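Local coordinates for protein Hep_Hag family (Burkholderia pseudomallei, PDB 3S6L) that forms a YadA-like head domain of the trimeric autotransporter adhesin BoaA and probably mediates attachment of the bacterium to host cells, at residues A[122-127]-A[134-139]. Numbering follows the deposited sequence.
Sequences AAIGAN and NSVSFG
Ile124 packs on Val136 of the parallel strand 135-137, whose axis passes 4.6 Å from that of strand 122-124, and on Phe138 just beyond it. Followed outward, its CB lies 3.8 Å from Phe138 CD1, approaching the ring obliquely. At the branch, CG2 stays near Phe138 CD1 and CE1, whereas CG1, turned beside the backbone N (chi1 -54°), reaches Val136 CG1 at 3.9 Å and touches Phe138 CE1. At the tip, Ile124 CD1 stands farther off, 4.7 Å from Val136 CG1. Ala122 CB extends this apolar row, resting on both methyls of Val136.

Three backbone hydrogen bonds fix the register. Ala122 N donates to Ser135 O, Ser137 N to Ala122 O at 2.7 Å, and Ile124 N to Ser137 O, nearly straight at 172°. Where strand 135-137 ends, Ser137 OG accepts from Gly139 N at 3.2 Å, an ST turn, and is also hydrogen-bonded to Val129 O and to Asn149 of the second subunit.

The pair joins two successive coils of the left-handed beta-roll. Strand 122-124 also bonds to strand 108-110, and 135-137 continues the sheet into the second subunit. Ile124 packs on Ile124 of the third subunit, and Phe138 on that subunit's Val136, placing both at the trimer interface.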
ATOM      1  N   ALA A 122      -4.388   8.107  10.226  1.00 19.50           N
ATOM      2  CA  ALA A 122      -3.412   7.555   9.319  1.00 19.89           C
ATOM      3  C   ALA A 122      -1.992   7.885   9.731  1.00 19.98           C
ATOM      4  O   ALA A 122      -1.699   8.994  10.196  1.00 20.43           O
ATOM      5  CB  ALA A 122      -3.671   8.030   7.855  1.00 20.44           C
ATOM      6  N   ALA A 123      -1.108   6.920   9.518  1.00 19.80           N
ATOM      7  CA  ALA A 123       0.309   7.098   9.799  1.00 20.01           C
ATOM      8  C   ALA A 123       1.032   6.890   8.493  1.00 20.20           C
ATOM      9  O   ALA A 123       0.906   5.806   7.891  1.00 21.19           O
ATOM     10  CB  ALA A 123       0.774   6.088  10.846  1.00 19.53           C
ATOM     11  N   ILE A 124       1.758   7.919   8.047  1.00 20.14           N
ATOM     12  CA  ILE A 124       2.491   7.894   6.768  1.00 20.93           C
ATOM     13  C   ILE A 124       3.994   7.979   7.041  1.00 20.91           C
ATOM     14  O   ILE A 124       4.472   8.940   7.663  1.00 21.19           O
ATOM     15  CB  ILE A 124       2.110   9.112   5.875  1.00 21.02           C
ATOM     16  CG1 ILE A 124       0.605   9.227   5.646  1.00 23.82           C
ATOM     17  CG2 ILE A 124       2.813   9.078   4.547  1.00 20.99           C
ATOM     18  CD1 ILE A 124      -0.019   7.986   5.075  1.00 28.38           C
ATOM     19  N   GLY A 125       4.744   6.987   6.575  1.00 20.80           N
ATOM     20  CA  GLY A 125       6.192   7.044   6.680  1.00 20.29           C
ATOM     21  C   GLY A 125       6.689   6.033   7.686  1.00 20.43           C
ATOM     22  O   GLY A 125       5.964   5.675   8.607  1.00 20.47           O
ATOM     23  N   ALA A 126       7.915   5.551   7.488  1.00 20.00           N
ATOM     24  CA  ALA A 126       8.506   4.601   8.391  1.00 20.97           C
ATOM     25  C   ALA A 126       8.492   5.142   9.853  1.00 22.06           C
ATOM     26  O   ALA A 126       8.796   6.333  10.085  1.00 23.05           O
ATOM     27  CB  ALA A 126       9.923   4.281   7.940  1.00 20.51           C
ATOM     28  N   ASN A 127       8.117   4.287  10.815  1.00 21.90           N
ATOM     29  CA  ASN A 127       8.117   4.648  12.248  1.00 22.33           C
ATOM     30  C   ASN A 127       7.118   5.750  12.634  1.00 22.01           C
ATOM     31  O   ASN A 127       7.131   6.216  13.782  1.00 22.92           O
ATOM     32  CB  ASN A 127       9.540   5.060  12.699  1.00 23.37           C
ATOM     33  CG  ASN A 127      10.590   3.978  12.404  1.00 25.72           C
ATOM     34  OD1 ASN A 127      11.555   4.198  11.656  1.00 28.84           O
ATOM     35  ND2 ASN A 127      10.389   2.807  12.966  1.00 23.31           N
ATOM     36  N   ASN A 134      -8.889  11.063  13.842  1.00 24.77           N
ATOM     37  CA  ASN A 134      -9.217  11.928  12.693  1.00 25.36           C
ATOM     38  C   ASN A 134      -8.040  12.796  12.285  1.00 24.61           C
ATOM     39  O   ASN A 134      -8.191  13.954  11.969  1.00 25.21           O
ATOM     40  CB  ASN A 134     -10.428  12.827  12.982  1.00 26.00           C
ATOM     41  CG  ASN A 134     -11.629  12.043  13.517  1.00 29.32           C
ATOM     42  OD1 ASN A 134     -12.110  11.102  12.878  1.00 29.06           O
ATOM     43  ND2 ASN A 134     -12.116  12.434  14.709  1.00 30.28           N
ATOM     44  N   SER A 135      -6.862  12.220  12.303  1.00 24.04           N
ATOM     45  CA  SER A 135      -5.675  12.953  11.972  1.00 24.64           C
ATOM     46  C   SER A 135      -4.754  12.081  11.110  1.00 24.08           C
ATOM     47  O   SER A 135      -4.880  10.845  11.068  1.00 23.50           O
ATOM     48  CB  SER A 135      -4.976  13.357  13.271  1.00 25.04           C
ATOM     49  OG  SER A 135      -4.304  12.237  13.798  1.00 28.23           O
ATOM     50  N   VAL A 136      -3.829  12.728  10.419  1.00 23.39           N
ATOM     51  CA  VAL A 136      -2.870  12.015   9.576  1.00 22.63           C
ATOM     52  C   VAL A 136      -1.495  12.430  10.042  1.00 22.91           C
ATOM     53  O   VAL A 136      -1.167  13.606   9.950  1.00 24.26           O
ATOM     54  CB  VAL A 136      -3.053  12.373   8.095  1.00 22.23           C
ATOM     55  CG1 VAL A 136      -2.019  11.664   7.249  1.00 22.59           C
ATOM     56  CG2 VAL A 136      -4.447  12.014   7.641  1.00 19.31           C
ATOM     57  N   SER A 137      -0.703  11.485  10.556  1.00 22.34           N
ATOM     58  CA  SER A 137       0.632  11.778  11.040  1.00 21.38           C
ATOM     59  C   SER A 137       1.749  11.445  10.048  1.00 21.56           C
ATOM     60  O   SER A 137       1.770  10.348   9.446  1.00 21.19           O
ATOM     61  CB  SER A 137       0.887  11.024  12.344  1.00 21.64           C
ATOM     62  OG  SER A 137       2.263  11.143  12.706  1.00 21.57           O
ATOM     63  N   PHE A 138       2.724  12.355   9.939  1.00 21.21           N
ATOM     64  CA  PHE A 138       3.879  12.122   9.081  1.00 21.35           C
ATOM     65  C   PHE A 138       5.154  11.805   9.871  1.00 21.69           C
ATOM     66  O   PHE A 138       6.261  11.903   9.350  1.00 21.73           O
ATOM     67  CB  PHE A 138       4.080  13.309   8.109  1.00 21.41           C
ATOM     68  CG  PHE A 138       2.915  13.531   7.203  1.00 20.52           C
ATOM     69  CD1 PHE A 138       2.815  12.838   6.003  1.00 20.36           C
ATOM     70  CD2 PHE A 138       1.881  14.400   7.570  1.00 22.15           C
ATOM     71  CE1 PHE A 138       1.723  13.037   5.164  1.00 20.72           C
ATOM     72  CE2 PHE A 138       0.773  14.595   6.736  1.00 22.33           C
ATOM     73  CZ  PHE A 138       0.700  13.927   5.540  1.00 19.45           C
ATOM     74  N   GLY A 139       4.998  11.402  11.123  1.00 21.91           N
ATOM     75  CA  GLY A 139       6.161  11.108  11.948  1.00 22.75           C
ATOM     76  C   GLY A 139       5.739  10.896  13.382  1.00 23.94           C
ATOM     77  O   GLY A 139       4.802  10.147  13.661  1.00 24.04           O
TER